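Local coordinates for membrane attack complex assembly inhibitor BGA71 (Borreliella bavariensis, PDB 6FMH), which inhibits assembly of the membrane attack complex, probably helping this Lyme disease spirochaete to evade killing by complement at its outer surface, at residues 147-161 / 179-192. Residues are numbered along the deposited sequence; the frame is centred on the assembly and turned at random.
Sequences TRQNFAKKLNETIDD and YMKENYKTLDSFKP
F190 lays one face of its ring against helix 147-161, with CB of F151 over that face toward the rim and the edge of the F151 ring turned to it, the planes 77° apart in an edge-to-face pair. K154 closes on the F190 ring at its edge, CB standing 3.7 Å from F190 CE1. With CG anti to its backbone N (chi1 167°), F151 turns its ring to meet both F190 and Y184; it meets Y184 obliquely, CE1 to CE1 of Y184 at 3.7 Å, and the three rings form a triangular aromatic cluster. Farther along the helix, two tyrosine hydroxyls converge on T158. Its OG1 hydrogen-bonds Y184 OH at 2.9 Å, and the same OG1 lies in the plane of the Y179 ring, at its edge. Y179 OH gives its proton to D161 OD2 at 2.7 Å, reaching the carboxylate on its anti side. This bond ties a buried tyrosine to an acid one helical turn beyond T158. N183 ND2 sits over the centre of the Y179 ring while bonding to Y179 O, and N183 OD1 faces K154 CE at 3.2 Å. At the other end, T147 CA makes a CH···O contact with F190 O, while T147 OG1, hydrogen-bonded to S143 O, is bordered by CG of K191. Segments of helices 127-163 and 173-183 run nearly antiparallel at 158°, and the C-terminal tail continues in the same sense along helix 127-163 to T147. Helix 90-123 borders the cluster through F99, edge-to-face with Y184, and I107, which touches F151; helix 55-68 touches F151 through T64 and S68.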
ATOM      1  N   THR A 147      -9.651 -13.998  10.495  1.00 10.75           N
ATOM      2  CA  THR A 147     -10.267 -13.066  11.452  1.00 10.61           C
ATOM      3  C   THR A 147     -11.332 -12.231  10.752  1.00 10.80           C
ATOM      4  O   THR A 147     -12.473 -12.132  11.229  1.00 11.01           O
ATOM      5  CB  THR A 147      -9.223 -12.204  12.168  1.00 10.37           C
ATOM      6  OG1 THR A 147      -8.345 -13.058  12.942  1.00 10.42           O
ATOM      7  CG2 THR A 147      -9.876 -11.238  13.117  1.00 10.30           C
ATOM      8  N   ARG A 148     -10.970 -11.654   9.614  1.00 10.93           N
ATOM      9  CA  ARG A 148     -11.881 -10.813   8.911  1.00 11.00           C
ATOM     10  C   ARG A 148     -13.107 -11.615   8.421  1.00 13.13           C
ATOM     11  O   ARG A 148     -14.259 -11.095   8.387  1.00 11.74           O
ATOM     12  CB  ARG A 148     -11.232 -10.144   7.737  1.00 10.18           C
ATOM     13  CG  ARG A 148     -12.251  -9.231   7.062  1.00  9.89           C
ATOM     14  CD  ARG A 148     -11.657  -8.250   6.133  1.00  9.34           C
ATOM     15  NE  ARG A 148     -11.203  -8.924   4.944  1.00  9.04           N
ATOM     16  CZ  ARG A 148     -10.647  -8.325   3.911  1.00  8.66           C
ATOM     17  NH1 ARG A 148     -10.485  -7.022   3.884  1.00  8.49           N
ATOM     18  NH2 ARG A 148     -10.251  -9.053   2.899  1.00  8.84           N
ATOM     19  N   GLN A 149     -12.869 -12.867   8.018  1.00 15.13           N
ATOM     20  CA  GLN A 149     -13.997 -13.732   7.629  1.00 16.37           C
ATOM     21  C   GLN A 149     -14.937 -13.926   8.801  1.00 14.67           C
ATOM     22  O   GLN A 149     -16.127 -14.032   8.610  1.00 13.47           O
ATOM     23  CB  GLN A 149     -13.494 -15.084   7.069  1.00 18.70           C
ATOM     24  CG  GLN A 149     -13.090 -15.040   5.610  1.00 22.34           C
ATOM     25  CD  GLN A 149     -12.206 -16.217   5.231  1.00 25.53           C
ATOM     26  OE1 GLN A 149     -12.447 -17.353   5.651  1.00 25.24           O
ATOM     27  NE2 GLN A 149     -11.162 -15.951   4.429  1.00 30.10           N
ATOM     28  N   ASN A 150     -14.382 -14.134   9.995  1.00 14.07           N
ATOM     29  CA  ASN A 150     -15.243 -14.460  11.146  1.00 13.40           C
ATOM     30  C   ASN A 150     -15.998 -13.248  11.522  1.00 13.19           C
ATOM     31  O   ASN A 150     -17.194 -13.323  11.772  1.00 15.28           O
ATOM     32  CB  ASN A 150     -14.465 -14.990  12.344  1.00 13.18           C
ATOM     33  CG  ASN A 150     -13.713 -16.259  12.044  1.00 13.14           C
ATOM     34  OD1 ASN A 150     -12.597 -16.477  12.548  1.00 14.71           O
ATOM     35  ND2 ASN A 150     -14.308 -17.129  11.268  1.00 13.10           N
ATOM     36  N   PHE A 151     -15.342 -12.104  11.486  1.00 12.30           N
ATOM     37  CA  PHE A 151     -16.071 -10.848  11.646  1.00 11.92           C
ATOM     38  C   PHE A 151     -17.232 -10.685  10.650  1.00 11.25           C
ATOM     39  O   PHE A 151     -18.293 -10.248  11.006  1.00 10.99           O
ATOM     40  CB  PHE A 151     -15.113  -9.659  11.514  1.00 12.23           C
ATOM     41  CG  PHE A 151     -15.817  -8.335  11.367  1.00 13.27           C
ATOM     42  CD1 PHE A 151     -16.248  -7.596  12.501  1.00 13.06           C
ATOM     43  CD2 PHE A 151     -16.072  -7.815  10.114  1.00 13.03           C
ATOM     44  CE1 PHE A 151     -16.909  -6.382  12.350  1.00 12.71           C
ATOM     45  CE2 PHE A 151     -16.721  -6.608   9.976  1.00 13.24           C
ATOM     46  CZ  PHE A 151     -17.151  -5.885  11.083  1.00 12.58           C
ATOM     47  N   ALA A 152     -16.985 -11.009   9.383  1.00 11.45           N
ATOM     48  CA  ALA A 152     -17.960 -10.855   8.312  1.00 11.13           C
ATOM     49  C   ALA A 152     -19.150 -11.756   8.576  1.00 12.25           C
ATOM     50  O   ALA A 152     -20.313 -11.364   8.424  1.00 11.42           O
ATOM     51  CB  ALA A 152     -17.313 -11.167   6.975  1.00 10.81           C
ATOM     52  N   LYS A 153     -18.855 -12.993   8.962  1.00 13.65           N
ATOM     53  CA  LYS A 153     -19.908 -13.946   9.274  1.00 14.88           C
ATOM     54  C   LYS A 153     -20.781 -13.309  10.377  1.00 14.18           C
ATOM     55  O   LYS A 153     -21.970 -13.088  10.173  1.00 14.05           O
ATOM     56  CB  LYS A 153     -19.308 -15.262   9.707  1.00 16.23           C
ATOM     57  CG  LYS A 153     -20.183 -16.480   9.459  1.00 18.16           C
ATOM     58  CD  LYS A 153     -20.081 -16.962   8.001  1.00 19.27           C
ATOM     59  CE  LYS A 153     -20.984 -18.200   7.762  1.00 20.24           C
ATOM     60  NZ  LYS A 153     -21.083 -18.585   6.320  1.00 20.04           N
ATOM     61  N   LYS A 154     -20.132 -12.870  11.450  1.00 12.99           N
ATOM     62  CA  LYS A 154     -20.807 -12.203  12.519  1.00 12.43           C
ATOM     63  C   LYS A 154     -21.578 -10.995  12.080  1.00 11.90           C
ATOM     64  O   LYS A 154     -22.696 -10.787  12.533  1.00 12.22           O
ATOM     65  CB  LYS A 154     -19.827 -11.761  13.587  1.00 12.89           C
ATOM     66  CG  LYS A 154     -20.486 -11.577  14.950  1.00 13.70           C
ATOM     67  CD  LYS A 154     -20.533 -12.884  15.709  1.00 13.91           C
ATOM     68  CE  LYS A 154     -21.436 -12.824  16.923  1.00 14.09           C
ATOM     69  NZ  LYS A 154     -22.650 -13.690  16.835  1.00 13.98           N
ATOM     70  N   LEU A 155     -21.000 -10.187  11.192  1.00 11.09           N
ATOM     71  CA  LEU A 155     -21.664  -8.962  10.713  1.00 10.23           C
ATOM     72  C   LEU A 155     -22.954  -9.233   9.898  1.00 10.29           C
ATOM     73  O   LEU A 155     -23.931  -8.473   9.982  1.00  9.95           O
ATOM     74  CB  LEU A 155     -20.698  -8.122   9.921  1.00  9.48           C
ATOM     75  CG  LEU A 155     -21.172  -6.735   9.425  1.00  9.19           C
ATOM     76  CD1 LEU A 155     -21.754  -5.884  10.537  1.00  9.22           C
ATOM     77  CD2 LEU A 155     -20.042  -6.004   8.756  1.00  8.91           C
ATOM     78  N   ASN A 156     -23.000 -10.351   9.188  1.00 10.31           N
ATOM     79  CA  ASN A 156     -24.220 -10.699   8.447  1.00 10.11           C
ATOM     80  C   ASN A 156     -25.335 -11.171   9.360  1.00 10.54           C
ATOM     81  O   ASN A 156     -26.524 -10.847   9.150  1.00  9.42           O
ATOM     82  CB  ASN A 156     -23.902 -11.673   7.358  1.00  9.40           C
ATOM     83  CG  ASN A 156     -23.298 -10.973   6.196  1.00  9.60           C
ATOM     84  OD1 ASN A 156     -23.986 -10.285   5.467  1.00  9.07           O
ATOM     85  ND2 ASN A 156     -21.964 -11.099   6.025  1.00 10.12           N
ATOM     86  N   GLU A 157     -24.913 -11.898  10.399  1.00 11.47           N
ATOM     87  CA  GLU A 157     -25.816 -12.350  11.436  1.00 13.03           C
ATOM     88  C   GLU A 157     -26.433 -11.147  12.193  1.00 11.78           C
ATOM     89  O   GLU A 157     -27.602 -11.148  12.565  1.00 10.66           O
ATOM     90  CB  GLU A 157     -25.141 -13.309  12.428  1.00 15.94           C
ATOM     91  CG  GLU A 157     -25.995 -13.307  13.658  1.00 19.09           C
ATOM     92  CD  GLU A 157     -25.385 -13.920  14.843  1.00 22.43           C
ATOM     93  OE1 GLU A 157     -24.171 -13.895  14.968  1.00 29.30           O
ATOM     94  OE2 GLU A 157     -26.121 -14.413  15.678  1.00 24.90           O
ATOM     95  N   THR A 158     -25.650 -10.106  12.358  1.00 11.29           N
ATOM     96  CA  THR A 158     -26.120  -8.909  12.982  1.00 11.53           C
ATOM     97  C   THR A 158     -27.125  -8.112  12.118  1.00 11.37           C
ATOM     98  O   THR A 158     -28.179  -7.704  12.617  1.00 11.62           O
ATOM     99  CB  THR A 158     -24.920  -8.072  13.341  1.00 12.17           C
ATOM    100  OG1 THR A 158     -24.249  -8.690  14.426  1.00 12.89           O
ATOM    101  CG2 THR A 158     -25.301  -6.641  13.745  1.00 12.90           C
ATOM    102  N   ILE A 159     -26.839  -7.959  10.830  1.00 11.71           N
ATOM    103  CA  ILE A 159     -27.778  -7.348   9.896  1.00 12.26           C
ATOM    104  C   ILE A 159     -29.121  -8.093   9.899  1.00 13.72           C
ATOM    105  O   ILE A 159     -30.189  -7.472   9.939  1.00 13.84           O
ATOM    106  CB  ILE A 159     -27.249  -7.314   8.440  1.00 11.59           C
ATOM    107  CG1 ILE A 159     -25.905  -6.527   8.326  1.00 12.06           C
ATOM    108  CG2 ILE A 159     -28.321  -6.793   7.494  1.00 11.22           C
ATOM    109  CD1 ILE A 159     -25.949  -5.051   8.654  1.00 12.43           C
ATOM    110  N   ASP A 160     -29.071  -9.418   9.809  1.00 14.93           N
ATOM    111  CA  ASP A 160     -30.280 -10.195   9.845  1.00 15.96           C
ATOM    112  C   ASP A 160     -31.021 -10.002  11.175  1.00 16.87           C
ATOM    113  O   ASP A 160     -32.239  -9.824  11.182  1.00 17.31           O
ATOM    114  CB  ASP A 160     -29.949 -11.657   9.713  1.00 16.23           C
ATOM    115  CG  ASP A 160     -29.409 -12.000   8.413  1.00 17.17           C
ATOM    116  OD1 ASP A 160     -29.316 -11.125   7.509  1.00 19.32           O
ATOM    117  OD2 ASP A 160     -29.034 -13.177   8.288  1.00 18.79           O
ATOM    118  N   ASP A 161     -30.292 -10.118  12.284  1.00 16.36           N
ATOM    119  CA  ASP A 161     -30.881  -9.934  13.607  1.00 15.57           C
ATOM    120  C   ASP A 161     -31.558  -8.598  13.734  1.00 13.24           C
ATOM    121  O   ASP A 161     -32.628  -8.492  14.305  1.00 13.01           O
ATOM    122  CB  ASP A 161     -29.801 -10.062  14.697  1.00 16.18           C
ATOM    123  CG  ASP A 161     -29.528 -11.508  15.102  1.00 17.46           C
ATOM    124  OD1 ASP A 161     -30.228 -12.444  14.649  1.00 15.43           O
ATOM    125  OD2 ASP A 161     -28.579 -11.713  15.884  1.00 21.10           O
ATOM    126  N   TYR A 179     -26.100  -5.601  22.519  1.00 11.97           N
ATOM    127  CA  TYR A 179     -25.806  -6.571  21.512  1.00 12.09           C
ATOM    128  C   TYR A 179     -24.437  -6.286  20.855  1.00 13.29           C
ATOM    129  O   TYR A 179     -23.633  -7.202  20.645  1.00 13.81           O
ATOM    130  CB  TYR A 179     -26.927  -6.567  20.484  1.00 10.92           C
ATOM    131  CG  TYR A 179     -26.750  -7.542  19.352  1.00 10.61           C
ATOM    132  CD1 TYR A 179     -25.920  -7.274  18.296  1.00 10.45           C
ATOM    133  CD2 TYR A 179     -27.496  -8.705  19.304  1.00 10.88           C
ATOM    134  CE1 TYR A 179     -25.782  -8.170  17.262  1.00 10.75           C
ATOM    135  CE2 TYR A 179     -27.394  -9.605  18.253  1.00 10.95           C
ATOM    136  CZ  TYR A 179     -26.531  -9.343  17.243  1.00 11.03           C
ATOM    137  OH  TYR A 179     -26.377 -10.258  16.236  1.00 11.45           O
ATOM    138  N   MET A 180     -24.231  -5.041  20.429  1.00 14.34           N
ATOM    139  CA  MET A 180     -23.010  -4.685  19.754  1.00 14.21           C
ATOM    140  C   MET A 180     -21.845  -4.895  20.698  1.00 18.38           C
ATOM    141  O   MET A 180     -20.799  -5.411  20.285  1.00 20.08           O
ATOM    142  CB  MET A 180     -23.063  -3.250  19.298  1.00 12.41           C
ATOM    143  CG  MET A 180     -24.037  -2.979  18.162  1.00 11.38           C
ATOM    144  SD  MET A 180     -23.898  -3.938  16.671  1.00  9.42           S
ATOM    145  CE  MET A 180     -22.435  -3.406  15.995  1.00  9.18           C
ATOM    146  N   LYS A 181     -22.032  -4.558  21.985  1.00 21.95           N
ATOM    147  CA  LYS A 181     -20.996  -4.802  22.985  1.00 22.68           C
ATOM    148  C   LYS A 181     -20.633  -6.305  23.119  1.00 23.98           C
ATOM    149  O   LYS A 181     -19.456  -6.655  23.187  1.00 24.94           O
ATOM    150  CB  LYS A 181     -21.440  -4.251  24.344  1.00 25.19           C
ATOM    151  CG  LYS A 181     -21.042  -2.811  24.560  1.00 28.06           C
ATOM    152  CD  LYS A 181     -21.471  -2.259  25.908  1.00 29.79           C
ATOM    153  CE  LYS A 181     -22.943  -1.867  25.903  1.00 32.42           C
ATOM    154  NZ  LYS A 181     -23.342  -1.097  27.127  1.00 35.85           N
ATOM    155  N   GLU A 182     -21.651  -7.171  23.207  1.00 23.65           N
ATOM    156  CA  GLU A 182     -21.454  -8.601  23.486  1.00 25.58           C
ATOM    157  C   GLU A 182     -20.968  -9.418  22.239  1.00 23.24           C
ATOM    158  O   GLU A 182     -20.409 -10.523  22.376  1.00 20.82           O
ATOM    159  CB  GLU A 182     -22.693  -9.217  24.210  1.00 29.22           C
ATOM    160  CG  GLU A 182     -23.062  -8.489  25.549  1.00 36.94           C
ATOM    161  CD  GLU A 182     -21.895  -8.349  26.571  1.00 43.53           C
ATOM    162  OE1 GLU A 182     -21.306  -9.391  26.925  1.00 47.54           O
ATOM    163  OE2 GLU A 182     -21.550  -7.210  27.038  1.00 45.46           O
ATOM    164  N   ASN A 183     -21.141  -8.869  21.031  1.00 20.02           N
ATOM    165  CA  ASN A 183     -20.767  -9.595  19.822  1.00 17.17           C
ATOM    166  C   ASN A 183     -19.546  -9.028  19.160  1.00 17.32           C
ATOM    167  O   ASN A 183     -19.068  -9.551  18.167  1.00 17.14           O
ATOM    168  CB  ASN A 183     -21.948  -9.602  18.878  1.00 15.91           C
ATOM    169  CG  ASN A 183     -23.090 -10.372  19.449  1.00 15.54           C
ATOM    170  OD1 ASN A 183     -23.077 -11.636  19.455  1.00 16.55           O
ATOM    171  ND2 ASN A 183     -24.136  -9.671  19.844  1.00 14.63           N
ATOM    172  N   TYR A 184     -19.074  -7.899  19.663  1.00 18.18           N
ATOM    173  CA  TYR A 184     -17.872  -7.306  19.128  1.00 19.20           C
ATOM    174  C   TYR A 184     -16.938  -6.877  20.234  1.00 19.96           C
ATOM    175  O   TYR A 184     -16.466  -5.759  20.236  1.00 23.90           O
ATOM    176  CB  TYR A 184     -18.276  -6.163  18.174  1.00 18.79           C
ATOM    177  CG  TYR A 184     -19.132  -6.690  17.012  1.00 18.17           C
ATOM    178  CD1 TYR A 184     -18.545  -7.287  15.921  1.00 18.00           C
ATOM    179  CD2 TYR A 184     -20.488  -6.610  17.045  1.00 17.67           C
ATOM    180  CE1 TYR A 184     -19.299  -7.758  14.875  1.00 18.49           C
ATOM    181  CE2 TYR A 184     -21.266  -7.103  16.021  1.00 18.22           C
ATOM    182  CZ  TYR A 184     -20.676  -7.673  14.930  1.00 18.54           C
ATOM    183  OH  TYR A 184     -21.470  -8.132  13.870  1.00 17.94           O
ATOM    184  N   LYS A 185     -16.737  -7.749  21.203  1.00 21.41           N
ATOM    185  CA  LYS A 185     -16.046  -7.435  22.457  1.00 23.88           C
ATOM    186  C   LYS A 185     -14.635  -7.012  22.216  1.00 21.89           C
ATOM    187  O   LYS A 185     -14.149  -5.999  22.732  1.00 20.84           O
ATOM    188  CB  LYS A 185     -15.946  -8.674  23.347  1.00 28.61           C
ATOM    189  CG  LYS A 185     -17.148  -8.923  24.246  1.00 32.21           C
ATOM    190  CD  LYS A 185     -16.839  -9.872  25.413  1.00 38.16           C
ATOM    191  CE  LYS A 185     -17.606  -9.548  26.709  1.00 43.01           C
ATOM    192  NZ  LYS A 185     -18.011 -10.779  27.477  1.00 46.20           N
ATOM    193  N   THR A 186     -13.997  -7.811  21.386  1.00 21.26           N
ATOM    194  CA  THR A 186     -12.587  -7.733  21.169  1.00 21.47           C
ATOM    195  C   THR A 186     -12.236  -8.273  19.744  1.00 20.13           C
ATOM    196  O   THR A 186     -12.821  -9.231  19.270  1.00 20.17           O
ATOM    197  CB  THR A 186     -11.907  -8.533  22.327  1.00 20.68           C
ATOM    198  OG1 THR A 186     -10.570  -8.102  22.492  1.00 23.61           O
ATOM    199  CG2 THR A 186     -11.902 -10.011  22.091  1.00 20.21           C
ATOM    200  N   LEU A 187     -11.277  -7.642  19.101  1.00 20.25           N
ATOM    201  CA  LEU A 187     -10.588  -8.202  17.929  1.00 21.73           C
ATOM    202  C   LEU A 187     -10.235  -9.709  18.074  1.00 20.29           C
ATOM    203  O   LEU A 187     -10.556 -10.525  17.203  1.00 18.64           O
ATOM    204  CB  LEU A 187      -9.294  -7.415  17.687  1.00 23.78           C
ATOM    205  CG  LEU A 187      -8.318  -7.884  16.634  1.00 26.32           C
ATOM    206  CD1 LEU A 187      -8.902  -7.612  15.265  1.00 30.87           C
ATOM    207  CD2 LEU A 187      -6.997  -7.150  16.785  1.00 28.02           C
ATOM    208  N   ASP A 188      -9.585 -10.051  19.186  1.00 19.14           N
ATOM    209  CA  ASP A 188      -9.098 -11.415  19.433  1.00 18.54           C
ATOM    210  C   ASP A 188     -10.190 -12.480  19.354  1.00 17.08           C
ATOM    211  O   ASP A 188      -9.911 -13.621  19.078  1.00 16.55           O
ATOM    212  CB  ASP A 188      -8.444 -11.492  20.816  1.00 19.61           C
ATOM    213  CG  ASP A 188      -6.995 -11.111  20.779  1.00 21.40           C
ATOM    214  OD1 ASP A 188      -6.492 -10.662  19.676  1.00 20.74           O
ATOM    215  OD2 ASP A 188      -6.339 -11.298  21.853  1.00 21.29           O
ATOM    216  N   SER A 189     -11.435 -12.100  19.641  1.00 15.44           N
ATOM    217  CA  SER A 189     -12.520 -13.042  19.657  1.00 13.61           C
ATOM    218  C   SER A 189     -12.818 -13.528  18.262  1.00 12.26           C
ATOM    219  O   SER A 189     -13.400 -14.575  18.098  1.00 11.65           O
ATOM    220  CB  SER A 189     -13.765 -12.373  20.233  1.00 14.32           C
ATOM    221  OG  SER A 189     -14.156 -11.235  19.470  1.00 14.43           O
ATOM    222  N   PHE A 190     -12.457 -12.747  17.243  1.00 11.76           N
ATOM    223  CA  PHE A 190     -12.709 -13.152  15.854  1.00 11.24           C
ATOM    224  C   PHE A 190     -11.567 -13.941  15.247  1.00 11.17           C
ATOM    225  O   PHE A 190     -11.695 -14.444  14.148  1.00 10.37           O
ATOM    226  CB  PHE A 190     -13.012 -11.946  15.004  1.00 10.98           C
ATOM    227  CG  PHE A 190     -14.267 -11.293  15.386  1.00 10.97           C
ATOM    228  CD1 PHE A 190     -15.467 -11.855  15.058  1.00 10.57           C
ATOM    229  CD2 PHE A 190     -14.255 -10.088  16.095  1.00 11.37           C
ATOM    230  CE1 PHE A 190     -16.662 -11.241  15.398  1.00 10.42           C
ATOM    231  CE2 PHE A 190     -15.459  -9.473  16.449  1.00 11.26           C
ATOM    232  CZ  PHE A 190     -16.658 -10.055  16.085  1.00 10.47           C
ATOM    233  N   LYS A 191     -10.445 -14.055  15.974  1.00 11.53           N
ATOM    234  CA  LYS A 191      -9.295 -14.841  15.508  1.00 10.94           C
ATOM    235  C   LYS A 191      -9.607 -16.288  15.532  1.00 10.50           C
ATOM    236  O   LYS A 191     -10.444 -16.703  16.315  1.00  9.90           O
ATOM    237  CB  LYS A 191      -8.085 -14.571  16.347  1.00 11.11           C
ATOM    238  CG  LYS A 191      -7.451 -13.232  16.016  1.00 11.29           C
ATOM    239  CD  LYS A 191      -6.264 -12.919  16.839  1.00 11.83           C
ATOM    240  CE  LYS A 191      -5.672 -11.597  16.302  1.00 13.24           C
ATOM    241  NZ  LYS A 191      -6.572 -10.418  16.560  1.00 13.90           N
ATOM    242  N   PRO A 192      -8.977 -17.062  14.644  1.00 10.87           N
ATOM    243  CA  PRO A 192      -9.155 -18.504  14.684  1.00 12.19           C
ATOM    244  C   PRO A 192      -8.546 -19.118  15.916  1.00 13.83           C
ATOM    245  O   PRO A 192      -7.639 -18.562  16.506  1.00 14.64           O
ATOM    246  CB  PRO A 192      -8.557 -19.007  13.355  1.00 11.43           C
ATOM    247  CG  PRO A 192      -7.720 -17.918  12.855  1.00 11.48           C
ATOM    248  CD  PRO A 192      -8.275 -16.639  13.435  1.00 11.23           C
TER